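Local atomic coordinates of hemopexin fold protein CP4 (Vigna unguiculata, PDB entry 3OYO), a protein that is of uncertain function but comes from cow pea seeds, folds as a four-bladed haemopexin beta-propeller and binds calcium in its central channel. Residues A[2-7]-A[184-189]; A[65-70]-A[121-126]; A[157-162]-A[199-204]; A[192-197]-A[204-209]. One frame throughout, in Å; residues are numbered along the deposited sequence.

Interaction 1 of 4, residues A[2-7]-A[184-189]; sequences PYINAA and YLFKGQ. With CA (calcium ion), chain C.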
loop_
_atom_site.group_PDB
_atom_site.type_symbol
_atom_site.label_atom_id
_atom_site.label_comp_id
_atom_site.label_asym_id
_atom_site.label_seq_id
_atom_site.Cartn_x
_atom_site.Cartn_y
_atom_site.Cartn_z
ATOM N N PRO A 2 -11.405 -3.376 7.354
ATOM C CA PRO A 2 -11.135 -2.047 6.801
ATOM C C PRO A 2 -11.629 -2.075 5.348
ATOM O O PRO A 2 -11.527 -3.099 4.681
ATOM C CB PRO A 2 -9.610 -1.942 6.873
ATOM C CG PRO A 2 -9.150 -3.328 6.618
ATOM C CD PRO A 2 -10.167 -4.171 7.447
ATOM N N TYR A 3 -12.224 -0.995 4.894
ATOM C CA TYR A 3 -12.697 -0.873 3.512
ATOM C C TYR A 3 -11.620 -1.279 2.493
ATOM O O TYR A 3 -11.844 -2.127 1.626
ATOM C CB TYR A 3 -13.212 0.547 3.293
ATOM C CG TYR A 3 -14.644 0.769 3.790
ATOM C CD1 TYR A 3 -15.176 -0.045 4.771
ATOM C CD2 TYR A 3 -15.454 1.808 3.268
ATOM C CE1 TYR A 3 -16.477 0.125 5.229
ATOM C CE2 TYR A 3 -16.756 2.000 3.718
ATOM C CZ TYR A 3 -17.254 1.159 4.710
ATOM O OH TYR A 3 -18.541 1.272 5.168
ATOM N N ILE A 4 -10.421 -0.706 2.629
ATOM C CA ILE A 4 -9.311 -1.033 1.742
ATOM C C ILE A 4 -8.172 -1.634 2.615
ATOM O O ILE A 4 -7.757 -1.061 3.618
ATOM C CB ILE A 4 -8.852 0.233 0.932
ATOM C CG1 ILE A 4 -10.010 0.732 0.039
ATOM C CG2 ILE A 4 -7.583 -0.064 0.081
ATOM C CD1 ILE A 4 -9.862 2.146 -0.502
ATOM N N ASN A 5 -7.699 -2.819 2.219
ATOM C CA ASN A 5 -6.703 -3.488 2.959
ATOM C C ASN A 5 -5.321 -3.266 2.363
ATOM O O ASN A 5 -4.321 -3.406 3.057
ATOM C CB ASN A 5 -7.026 -4.986 3.043
ATOM C CG ASN A 5 -6.381 -5.644 4.263
ATOM O OD1 ASN A 5 -5.900 -4.942 5.142
ATOM N ND2 ASN A 5 -6.440 -6.982 4.358
ATOM N N ALA A 6 -5.237 -2.942 1.077
ATOM C CA ALA A 6 -3.904 -2.709 0.475
ATOM C C ALA A 6 -4.078 -1.920 -0.789
ATOM O O ALA A 6 -5.148 -1.952 -1.393
ATOM C CB ALA A 6 -3.208 -4.054 0.193
ATOM N N ALA A 7 -3.037 -1.206 -1.209
ATOM C CA ALA A 7 -3.125 -0.363 -2.407
ATOM C C ALA A 7 -1.739 -0.093 -2.930
ATOM O O ALA A 7 -0.806 0.032 -2.151
ATOM C CB ALA A 7 -3.794 0.979 -2.056
ATOM N N TYR A 184 -1.890 8.755 -0.108
ATOM C CA TYR A 184 -3.196 8.618 0.505
ATOM C C TYR A 184 -3.074 7.563 1.571
ATOM O O TYR A 184 -2.455 6.512 1.324
ATOM C CB TYR A 184 -4.224 8.184 -0.561
ATOM C CG TYR A 184 -4.501 9.256 -1.587
ATOM C CD1 TYR A 184 -5.364 10.319 -1.293
ATOM C CD2 TYR A 184 -3.883 9.227 -2.849
ATOM C CE1 TYR A 184 -5.635 11.298 -2.266
ATOM C CE2 TYR A 184 -4.155 10.210 -3.811
ATOM C CZ TYR A 184 -5.031 11.232 -3.501
ATOM O OH TYR A 184 -5.268 12.219 -4.434
ATOM N N LEU A 185 -3.657 7.837 2.740
ATOM C CA LEU A 185 -3.643 6.907 3.879
ATOM C C LEU A 185 -5.069 6.453 4.139
ATOM O O LEU A 185 -5.994 7.267 4.039
ATOM C CB LEU A 185 -3.072 7.575 5.153
ATOM C CG LEU A 185 -1.791 8.428 5.086
ATOM C CD1 LEU A 185 -1.357 8.821 6.519
ATOM C CD2 LEU A 185 -0.660 7.715 4.308
ATOM N N PHE A 186 -5.259 5.181 4.470
ATOM C CA PHE A 186 -6.629 4.641 4.658
ATOM C C PHE A 186 -6.666 3.964 6.035
ATOM O O PHE A 186 -5.712 3.281 6.424
ATOM C CB PHE A 186 -6.988 3.630 3.554
ATOM C CG PHE A 186 -7.016 4.211 2.167
ATOM C CD1 PHE A 186 -8.197 4.766 1.638
ATOM C CD2 PHE A 186 -5.869 4.210 1.377
ATOM C CE1 PHE A 186 -8.215 5.289 0.346
ATOM C CE2 PHE A 186 -5.885 4.733 0.090
ATOM C CZ PHE A 186 -7.063 5.271 -0.432
ATOM N N LYS A 187 -7.723 4.231 6.805
ATOM C CA LYS A 187 -7.893 3.643 8.136
ATOM C C LYS A 187 -9.383 3.365 8.350
ATOM O O LYS A 187 -10.213 4.268 8.234
ATOM C CB LYS A 187 -7.379 4.596 9.209
ATOM C CG LYS A 187 -6.604 3.938 10.285
ATOM C CD LYS A 187 -7.430 3.012 11.157
ATOM C CE LYS A 187 -6.630 2.360 12.297
ATOM N NZ LYS A 187 -5.802 3.336 13.083
ATOM N N GLY A 188 -9.731 2.112 8.599
ATOM C CA GLY A 188 -11.148 1.698 8.705
ATOM C C GLY A 188 -11.961 2.083 7.481
ATOM O O GLY A 188 -11.746 1.533 6.395
ATOM N N GLN A 189 -12.868 3.047 7.662
ATOM C CA GLN A 189 -13.761 3.556 6.634
ATOM C C GLN A 189 -13.299 4.917 6.092
ATOM O O GLN A 189 -13.869 5.420 5.125
ATOM C CB GLN A 189 -15.156 3.784 7.225
ATOM C CG GLN A 189 -15.846 2.564 7.760
ATOM C CD GLN A 189 -17.259 2.875 8.305
ATOM O OE1 GLN A 189 -17.949 1.985 8.795
ATOM N NE2 GLN A 189 -17.682 4.138 8.209
HETATM CA CA CA C . -3.531 -3.685 5.458
HETATM O O HOH W 1 -9.452 1.222 4.783
#

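Interaction 2 of 4, residues A[65-70]-A[121-126]; sequences SFHTEA and AFRSTK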
loop_
_atom_site.group_PDB
_atom_site.type_symbol
_atom_site.label_atom_id
_atom_site.label_comp_id
_atom_site.label_asym_id
_atom_site.label_seq_id
_atom_site.Cartn_x
_atom_site.Cartn_y
_atom_site.Cartn_z
ATOM N N SER A 65 0.977 -3.767 0.324
ATOM C CA SER A 65 1.688 -3.775 -0.946
ATOM C C SER A 65 2.307 -2.391 -1.206
ATOM O O SER A 65 1.869 -1.401 -0.690
ATOM C CB SER A 65 0.737 -4.139 -2.109
ATOM O OG SER A 65 -0.353 -3.242 -2.105
ATOM N N PHE A 66 3.357 -2.345 -1.984
ATOM C CA PHE A 66 3.917 -1.082 -2.410
ATOM C C PHE A 66 4.530 -1.212 -3.804
ATOM O O PHE A 66 4.997 -2.266 -4.211
ATOM C CB PHE A 66 4.921 -0.468 -1.402
ATOM C CG PHE A 66 6.095 -1.368 -1.048
ATOM C CD1 PHE A 66 6.029 -2.206 0.068
ATOM C CD2 PHE A 66 7.298 -1.343 -1.808
ATOM C CE1 PHE A 66 7.122 -3.010 0.432
ATOM C CE2 PHE A 66 8.399 -2.144 -1.450
ATOM C CZ PHE A 66 8.314 -2.967 -0.306
ATOM N N HIS A 67 4.485 -0.102 -4.520
ATOM C CA HIS A 67 5.062 0.019 -5.841
ATOM C C HIS A 67 6.564 0.192 -5.669
ATOM O O HIS A 67 7.031 0.907 -4.742
ATOM C CB HIS A 67 4.434 1.261 -6.514
ATOM C CG HIS A 67 5.186 1.778 -7.692
ATOM N ND1 HIS A 67 6.370 2.473 -7.573
ATOM C CD2 HIS A 67 4.896 1.751 -9.015
ATOM C CE1 HIS A 67 6.799 2.818 -8.769
ATOM N NE2 HIS A 67 5.921 2.397 -9.663
ATOM N N THR A 68 7.334 -0.411 -6.565
ATOM C CA THR A 68 8.808 -0.216 -6.545
ATOM C C THR A 68 9.255 0.557 -7.777
ATOM O O THR A 68 9.577 1.746 -7.688
ATOM C CB THR A 68 9.573 -1.558 -6.509
ATOM O OG1 THR A 68 9.178 -2.356 -7.646
ATOM C CG2 THR A 68 9.350 -2.296 -5.185
ATOM N N GLU A 69 9.304 -0.126 -8.917
ATOM C CA GLU A 69 9.674 0.506 -10.183
ATOM C C GLU A 69 9.104 -0.263 -11.365
ATOM O O GLU A 69 8.770 -1.436 -11.248
ATOM C CB GLU A 69 11.204 0.629 -10.321
ATOM C CG GLU A 69 11.964 -0.669 -10.288
ATOM C CD GLU A 69 13.465 -0.456 -10.017
ATOM O OE1 GLU A 69 13.836 0.265 -9.036
ATOM O OE2 GLU A 69 14.273 -1.027 -10.781
ATOM N N ALA A 70 9.029 0.399 -12.519
ATOM C CA ALA A 70 8.507 -0.249 -13.732
ATOM C C ALA A 70 7.155 -0.836 -13.383
ATOM O O ALA A 70 6.328 -0.146 -12.784
ATOM C CB ALA A 70 9.502 -1.335 -14.263
ATOM N N ALA A 121 2.081 0.191 3.499
ATOM C CA ALA A 121 3.398 0.734 3.068
ATOM C C ALA A 121 3.190 1.585 1.800
ATOM O O ALA A 121 2.286 1.305 0.997
ATOM C CB ALA A 121 4.360 -0.452 2.760
ATOM N N PHE A 122 3.995 2.635 1.613
ATOM C CA PHE A 122 3.917 3.374 0.381
ATOM C C PHE A 122 5.323 3.722 -0.092
ATOM O O PHE A 122 6.262 3.876 0.701
ATOM C CB PHE A 122 2.988 4.614 0.448
ATOM C CG PHE A 122 3.506 5.735 1.314
ATOM C CD1 PHE A 122 3.162 5.809 2.677
ATOM C CD2 PHE A 122 4.357 6.713 0.780
ATOM C CE1 PHE A 122 3.660 6.844 3.448
ATOM C CE2 PHE A 122 4.854 7.751 1.565
ATOM C CZ PHE A 122 4.516 7.806 2.911
ATOM N N ARG A 123 5.447 3.841 -1.401
ATOM C CA ARG A 123 6.710 4.233 -2.046
ATOM C C ARG A 123 7.111 5.688 -1.782
ATOM O O ARG A 123 6.333 6.606 -2.033
ATOM C CB ARG A 123 6.564 4.040 -3.561
ATOM C CG ARG A 123 7.824 4.353 -4.345
ATOM C CD ARG A 123 8.933 3.355 -4.069
ATOM N NE ARG A 123 9.910 3.288 -5.165
ATOM C CZ ARG A 123 10.984 4.069 -5.263
ATOM N NH1 ARG A 123 11.210 5.025 -4.339
ATOM N NH2 ARG A 123 11.835 3.900 -6.293
ATOM N N SER A 124 8.328 5.899 -1.293
ATOM C CA SER A 124 8.802 7.262 -1.069
ATOM C C SER A 124 9.297 7.793 -2.412
ATOM O O SER A 124 9.498 7.035 -3.386
ATOM C CB SER A 124 9.946 7.273 -0.058
ATOM O OG SER A 124 10.523 8.567 0.068
ATOM N N THR A 125 9.554 9.097 -2.441
ATOM C CA THR A 125 10.084 9.709 -3.637
ATOM C C THR A 125 11.579 9.637 -3.595
ATOM O O THR A 125 12.204 9.728 -4.610
ATOM C CB THR A 125 9.672 11.185 -3.772
ATOM O OG1 THR A 125 9.838 11.837 -2.512
ATOM C CG2 THR A 125 8.239 11.311 -4.188
ATOM N N LYS A 126 12.161 9.482 -2.414
ATOM C CA LYS A 126 13.619 9.482 -2.290
ATOM C C LYS A 126 14.209 8.086 -2.561
ATOM O O LYS A 126 13.675 7.071 -2.100
ATOM C CB LYS A 126 14.035 9.984 -0.916
ATOM C CG LYS A 126 15.539 10.025 -0.728
ATOM C CD LYS A 126 15.945 10.250 0.704
ATOM C CE LYS A 126 15.805 11.689 1.144
ATOM N NZ LYS A 126 16.391 11.980 2.512
#

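Interaction 3 of 4, residues A[157-162]-A[199-204]; sequences DGFPVL and GGKADT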
loop_
_atom_site.group_PDB
_atom_site.type_symbol
_atom_site.label_atom_id
_atom_site.label_comp_id
_atom_site.label_asym_id
_atom_site.label_seq_id
_atom_site.Cartn_x
_atom_site.Cartn_y
_atom_site.Cartn_z
ATOM N N ASP A 157 5.333 10.271 16.492
ATOM C CA ASP A 157 6.602 10.994 16.639
ATOM C C ASP A 157 7.223 11.380 15.310
ATOM O O ASP A 157 7.704 12.516 15.151
ATOM C CB ASP A 157 7.607 10.168 17.428
ATOM C CG ASP A 157 7.141 9.899 18.814
ATOM O OD1 ASP A 157 6.546 10.799 19.428
ATOM O OD2 ASP A 157 7.358 8.786 19.316
ATOM N N GLY A 158 7.215 10.447 14.365
ATOM C CA GLY A 158 7.768 10.726 13.045
ATOM C C GLY A 158 6.925 11.677 12.233
ATOM O O GLY A 158 7.458 12.404 11.387
ATOM N N PHE A 159 5.610 11.671 12.474
ATOM C CA PHE A 159 4.630 12.507 11.731
ATOM C C PHE A 159 3.777 13.273 12.737
ATOM O O PHE A 159 2.673 12.844 13.074
ATOM C CB PHE A 159 3.681 11.634 10.924
ATOM C CG PHE A 159 4.338 10.833 9.830
ATOM C CD1 PHE A 159 4.444 11.351 8.548
ATOM C CD2 PHE A 159 4.868 9.568 10.096
ATOM C CE1 PHE A 159 5.021 10.607 7.516
ATOM C CE2 PHE A 159 5.466 8.796 9.088
ATOM C CZ PHE A 159 5.539 9.315 7.794
ATOM N N PRO A 160 4.281 14.397 13.270
ATOM C CA PRO A 160 3.447 15.077 14.292
ATOM C C PRO A 160 2.027 15.482 13.869
ATOM O O PRO A 160 1.120 15.468 14.703
ATOM C CB PRO A 160 4.287 16.307 14.690
ATOM C CG PRO A 160 5.250 16.464 13.603
ATOM C CD PRO A 160 5.559 15.074 13.077
ATOM N N VAL A 161 1.799 15.793 12.597
ATOM C CA VAL A 161 0.415 16.091 12.151
ATOM C C VAL A 161 -0.536 14.899 12.270
ATOM O O VAL A 161 -1.756 15.073 12.388
ATOM C CB VAL A 161 0.359 16.646 10.708
ATOM C CG1 VAL A 161 0.915 18.015 10.680
ATOM C CG2 VAL A 161 1.034 15.681 9.691
ATOM N N LEU A 162 0.007 13.680 12.238
ATOM C CA LEU A 162 -0.839 12.473 12.406
ATOM C C LEU A 162 -1.051 12.125 13.867
ATOM O O LEU A 162 -1.904 11.329 14.204
ATOM C CB LEU A 162 -0.258 11.263 11.653
ATOM C CG LEU A 162 -0.169 11.410 10.149
ATOM C CD1 LEU A 162 0.353 10.108 9.537
ATOM C CD2 LEU A 162 -1.531 11.774 9.615
ATOM N N GLY A 199 13.133 12.500 4.523
ATOM C CA GLY A 199 14.027 13.018 5.549
ATOM C C GLY A 199 13.311 13.848 6.614
ATOM O O GLY A 199 13.620 13.740 7.809
ATOM N N GLY A 200 12.356 14.676 6.179
ATOM C CA GLY A 200 11.623 15.577 7.082
ATOM C C GLY A 200 10.172 15.150 7.251
ATOM O O GLY A 200 9.246 15.887 6.923
ATOM N N LYS A 201 9.998 13.932 7.751
ATOM C CA LYS A 201 8.702 13.404 8.144
ATOM C C LYS A 201 7.888 14.415 8.975
ATOM O O LYS A 201 6.660 14.481 8.862
ATOM C CB LYS A 201 8.900 12.101 8.961
ATOM C CG LYS A 201 9.484 10.893 8.199
ATOM C CD LYS A 201 10.919 11.107 7.616
ATOM C CE LYS A 201 11.242 9.986 6.600
ATOM N NZ LYS A 201 12.212 10.222 5.515
ATOM N N ALA A 202 8.581 15.153 9.848
ATOM C CA ALA A 202 7.986 16.196 10.686
ATOM C C ALA A 202 7.322 17.308 9.855
ATOM O O ALA A 202 6.352 17.920 10.301
ATOM C CB ALA A 202 9.041 16.771 11.646
ATOM N N ASP A 203 7.823 17.534 8.636
ATOM C CA ASP A 203 7.258 18.515 7.700
ATOM C C ASP A 203 6.106 18.006 6.783
ATOM O O ASP A 203 5.816 18.595 5.744
ATOM C CB ASP A 203 8.388 19.100 6.864
ATOM C CG ASP A 203 9.107 20.200 7.589
ATOM O OD1 ASP A 203 8.460 21.242 7.832
ATOM O OD2 ASP A 203 10.277 20.016 7.957
ATOM N N THR A 204 5.466 16.915 7.196
ATOM C CA THR A 204 4.320 16.347 6.484
ATOM C C THR A 204 3.134 17.288 6.612
ATOM O O THR A 204 2.857 17.838 7.703
ATOM C CB THR A 204 3.986 14.941 7.040
ATOM O OG1 THR A 204 5.129 14.116 6.864
ATOM C CG2 THR A 204 2.767 14.278 6.347
HETATM O O HOH W 2 4.028 15.993 10.460
#

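Interaction 4 of 4, residues A[192-197]-A[204-209]; sequences VRIDFT and TLVGNI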
loop_
_atom_site.group_PDB
_atom_site.type_symbol
_atom_site.label_atom_id
_atom_site.label_comp_id
_atom_site.label_asym_id
_atom_site.label_seq_id
_atom_site.Cartn_x
_atom_site.Cartn_y
_atom_site.Cartn_z
ATOM N N VAL A 192 -7.224 10.026 4.248
ATOM C CA VAL A 192 -6.766 11.373 4.218
ATOM C C VAL A 192 -5.625 11.470 3.210
ATOM O O VAL A 192 -4.936 10.482 2.922
ATOM C CB VAL A 192 -6.248 11.832 5.626
ATOM C CG1 VAL A 192 -4.938 11.176 5.946
ATOM C CG2 VAL A 192 -6.124 13.365 5.699
ATOM N N ARG A 193 -5.408 12.681 2.727
ATOM C CA ARG A 193 -4.316 12.984 1.817
ATOM C C ARG A 193 -3.188 13.673 2.574
ATOM O O ARG A 193 -3.431 14.474 3.490
ATOM C CB ARG A 193 -4.812 13.894 0.675
ATOM C CG ARG A 193 -3.745 14.241 -0.355
ATOM C CD ARG A 193 -4.343 14.965 -1.574
ATOM N NE ARG A 193 -5.093 16.161 -1.230
ATOM C CZ ARG A 193 -4.649 17.406 -1.360
ATOM N NH1 ARG A 193 -3.414 17.670 -1.807
ATOM N NH2 ARG A 193 -5.447 18.394 -1.036
ATOM N N ILE A 194 -1.953 13.342 2.173
ATOM C CA ILE A 194 -0.735 13.944 2.730
ATOM C C ILE A 194 0.282 14.427 1.680
ATOM O O ILE A 194 0.336 13.942 0.531
ATOM C CB ILE A 194 0.021 12.998 3.716
ATOM C CG1 ILE A 194 0.655 11.792 2.991
ATOM C CG2 ILE A 194 -0.855 12.665 4.918
ATOM C CD1 ILE A 194 1.704 11.002 3.850
ATOM N N ASP A 195 1.096 15.388 2.098
ATOM C CA ASP A 195 2.189 15.878 1.285
ATOM C C ASP A 195 3.430 15.663 2.151
ATOM O O ASP A 195 3.576 16.315 3.191
ATOM C CB ASP A 195 1.972 17.365 0.965
ATOM C CG ASP A 195 3.087 17.957 0.096
ATOM O OD1 ASP A 195 4.251 17.970 0.525
ATOM O OD2 ASP A 195 2.785 18.384 -1.028
ATOM N N PHE A 196 4.295 14.730 1.738
ATOM C CA PHE A 196 5.449 14.364 2.561
ATOM C C PHE A 196 6.718 14.829 1.853
ATOM O O PHE A 196 6.715 15.096 0.656
ATOM C CB PHE A 196 5.476 12.849 2.879
ATOM C CG PHE A 196 5.685 11.991 1.665
ATOM C CD1 PHE A 196 6.987 11.659 1.242
ATOM C CD2 PHE A 196 4.600 11.529 0.921
ATOM C CE1 PHE A 196 7.212 10.951 0.070
ATOM C CE2 PHE A 196 4.820 10.788 -0.272
ATOM C CZ PHE A 196 6.121 10.494 -0.682
ATOM N N THR A 197 7.792 14.987 2.624
ATOM C CA THR A 197 9.106 15.392 2.090
ATOM C C THR A 197 10.172 14.545 2.775
ATOM O O THR A 197 10.450 14.742 3.962
ATOM C CB THR A 197 9.358 16.937 2.210
ATOM O OG1 THR A 197 8.869 17.439 3.455
ATOM C CG2 THR A 197 8.620 17.679 1.101
ATOM N N THR A 204 5.466 16.915 7.196
ATOM C CA THR A 204 4.320 16.347 6.484
ATOM C C THR A 204 3.134 17.288 6.612
ATOM O O THR A 204 2.857 17.838 7.703
ATOM C CB THR A 204 3.986 14.941 7.040
ATOM O OG1 THR A 204 5.129 14.116 6.864
ATOM C CG2 THR A 204 2.767 14.278 6.347
ATOM N N LEU A 205 2.466 17.491 5.471
ATOM C CA LEU A 205 1.193 18.217 5.435
ATOM C C LEU A 205 0.068 17.213 5.375
ATOM O O LEU A 205 0.189 16.199 4.746
ATOM C CB LEU A 205 1.101 19.176 4.250
ATOM C CG LEU A 205 2.261 20.144 4.003
ATOM C CD1 LEU A 205 1.937 20.921 2.785
ATOM C CD2 LEU A 205 2.492 21.101 5.186
ATOM N N VAL A 206 -1.023 17.505 6.063
ATOM C CA VAL A 206 -2.156 16.599 6.107
ATOM C C VAL A 206 -3.446 17.369 5.808
ATOM O O VAL A 206 -3.570 18.556 6.157
ATOM C CB VAL A 206 -2.231 15.839 7.463
ATOM C CG1 VAL A 206 -2.573 16.751 8.585
ATOM C CG2 VAL A 206 -3.210 14.711 7.394
ATOM N N GLY A 207 -4.371 16.686 5.128
ATOM C CA GLY A 207 -5.671 17.258 4.727
ATOM C C GLY A 207 -6.654 16.901 5.804
ATOM O O GLY A 207 -6.280 16.204 6.738
ATOM N N ASN A 208 -7.910 17.333 5.689
ATOM C CA ASN A 208 -8.936 16.850 6.638
ATOM C C ASN A 208 -9.370 15.418 6.261
ATOM O O ASN A 208 -9.326 15.017 5.080
ATOM C CB ASN A 208 -10.128 17.818 6.771
ATOM C CG ASN A 208 -10.537 18.415 5.444
ATOM O OD1 ASN A 208 -10.869 17.691 4.514
ATOM N ND2 ASN A 208 -10.497 19.748 5.340
ATOM N N ILE A 209 -9.738 14.657 7.279
ATOM C CA ILE A 209 -10.083 13.241 7.135
ATOM C C ILE A 209 -11.520 13.110 6.674
ATOM O O ILE A 209 -12.358 13.880 7.121
ATOM C CB ILE A 209 -9.856 12.518 8.452
ATOM C CG1 ILE A 209 -8.399 12.751 8.911
ATOM C CG2 ILE A 209 -10.270 11.020 8.358
ATOM C CD1 ILE A 209 -8.119 12.237 10.310
HETATM O O HOH W 3 -8.065 14.741 2.907
#

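Interaction 1 of 4, residues A[2-7]-A[184-189]
Tyr3 lies across Gln189 where the N-terminal residues of the chain meet the turn after strand 182-187. Its CB starts 3.6 Å from Gly188 O. With CG beside the backbone N (chi1 -82°), the ring swings over the extended side chain of Gln189. CE1 and CZ take the closest contact, CE1 at 3.6 Å from Gln189 CG, and this methylene sits over one ring face, displaced toward the rim, in a CH-pi contact. At the tip, Tyr3 OH comes within 3.7 Å of Gln189 OE1. A long aliphatic stem ending in an amide thus suits a phenol at the surface. At the backbone, Tyr3 N donates to Gly188 O at 3.0 Å from above the carbonyl plane. The same oxygen accepts from a water (2.8 Å) that in turn accepts from Ile4 N. Gly188 has a positive phi (55°), a shape easy for glycine. Farther in, Ile4 CD1 lies 3.6 Å from Phe186 CE1, off-centre to the ring. Next, Asn5 binds calcium through O and OD1. The contact joins the innermost strand of the first blade, 6-9, to strand 182-187 of the last; Ile212 of helix 212-215 packs on Tyr3, Ile4 and Phe186.

Interaction 2 of 4, residues A[65-70]-A[121-126]
Thr68 O is gripped by the guanidinium of Arg123. The main bond comes from Arg123 NE, 3.0 Å from Thr68 O and fairly straight (162° at the hydrogen); it lies in the carbonyl plane on a lone pair, and close to the guanidinium plane as well. Arg123 NH2 adds a weak second bond to Thr68 O at 3.4 Å. The torsions explain the reach: CG stands opposite the backbone N (chi1 -177°) and the chain then bends sharply at chi2, so that CD passes 3.2 Å from His67 O and the flat group meets the carbonyls with its edge. Arginine suits the place, joining a long stem to several N-H groups in one plane. Its other nitrogen, NH1, bonds Gly127 O and, weakly, Ser124 O, which restricts rotation of the group. On the way, Arg123 CG touches the edge of the His67 ring, 4.0 Å from ND1.

Toward the start of the strands the contact turns apolar. Phe66 CD1 rests 3.6 Å from Ala121 CB, whose small methyl accepts the bulky ring, and the Phe66 side chain also packs on Val130 of strand 129-134. The two strands run parallel, 3° apart, yet exchange no backbone hydrogen bonds: Ser65 O and Ala121 O, both acceptors, simply lie near each other. Strands 64-67 and 120-123 are each the first of their own antiparallel sheet, and the side chain of His67 lies about 4 Å from a bound sodium ion. Inner strands of successive blades lying side by side round an ion-containing channel are the hallmark of the haemopexin beta-propeller.

Interaction 3 of 4, residues A[157-162]-A[199-204]
Phe159 turns the edge of its ring to Thr204, with CD1 3.3 Å from Thr204 OG1, while Phe159 CZ lies 4.3 Å from Lys201 CG. Beside it Pro160 CD packs 3.6 Å from Ala202 CA, a compact pyrrolidine ring against a small residue. Val161 completes the shell: its CG2 meets Thr204 O at 3.5 Å and the methyl CG2 of Thr204 at 4.0 Å. A water bridges the backbones, accepting from Val161 N (3.1 Å) and donating to Ala202 O (3.0 Å).

The contact lies between blades of the propeller: residues 157-162 carry the end of helix 155-158, after the outer strand of the third blade, and residues 199-204 belong to the hairpin loop of the fourth. Past the helix, Leu162 N bonds back to Phe159 O in a tight turn that presents Pro160 and Val161 to the loop.

Thr204 holds OG1 beside its own backbone N (chi1 -60°), which sets the hydroxyl at the Phe159 edge and lets it donate to Lys201 O. Threonine suits this place, its hydroxyl bonded to the loop and its methyl given to Val161. Farther out, Tyr138 meets the Phe159 ring edge-to-face, and Tyr131 and Phe133 of strand 129-134 also touch it.

Interaction 4 of 4, residues A[192-197]-A[204-209]
Val192 and Val206 share one side-chain setting, CG1 held between the backbone N and the carbonyl carbon (chi1 72° and 68°), and this sends the CG2 methyl of each toward the other. The two CG2 atoms, of Val192 and Val206, come to 3.6 Å, the side chains crossing at about a right angle. Ile194 CG2 reaches the same Val206 methyl at 4.0 Å, and Ile209 CG1 lies equally far from Val192 CG2. Beta-branched residues suit this row, since they are at ease in extended strands and present methyls close to the backbone.

On the other face Asp195 and Leu205 lie side by side and point the same way, with 3.9 Å between their CB atoms. Leucine here covers the aliphatic root of the aspartate, whose carboxylate extends beyond.

The backbones run antiparallel. Asp195 and Leu205 form a hydrogen-bonded pair, Leu205 N to Asp195 O at 2.8 Å and Asp195 N to Leu205 O at 2.9 Å; Ile194 and Val206 make the non-hydrogen-bonded pair beside it. Gly207 N then donates to Arg193 O, also at 2.9 Å. Past this bond the regular pairing ends, though Val192 and Ile209 remain close, and a water donates to Asn208 O while accepting only weakly from Arg193 N.

Strands 190-195 and 205-211 are the outer hairpin of the fourth blade. Their chemistry implies a largely apolar face, with Val192 and Ile194 buried and Val206 touching Val161 after helix 155-158, and a mixed one, where Leu205 stands beside Asp195 and Arg193, the latter salt-bridged to Glu182.

How the interactions relate
Interactions 1 and 2 lie near the central channel, their centres about 17 Å apart. They meet where Ser65 OG comes 3.3 Å from Ala7 O, a weak hydrogen bond between inner strands. Calcium is bound beside interaction 1 by Asn5 with Asp63, Asp119 and Asp172, whereas sodium lies near His67 of interaction 2. Interactions 1 and 4 belong to one sheet, strands 182-187 and 190-195 being neighbours in it. Interactions 3 and 4, farther out with centres about 10 Å apart, share Thr204, which faces the third blade in one and the hairpin partner in the other. Phe122 CE2 and Phe196 CE2, 3.6 Å apart, connect interactions 2 and 4.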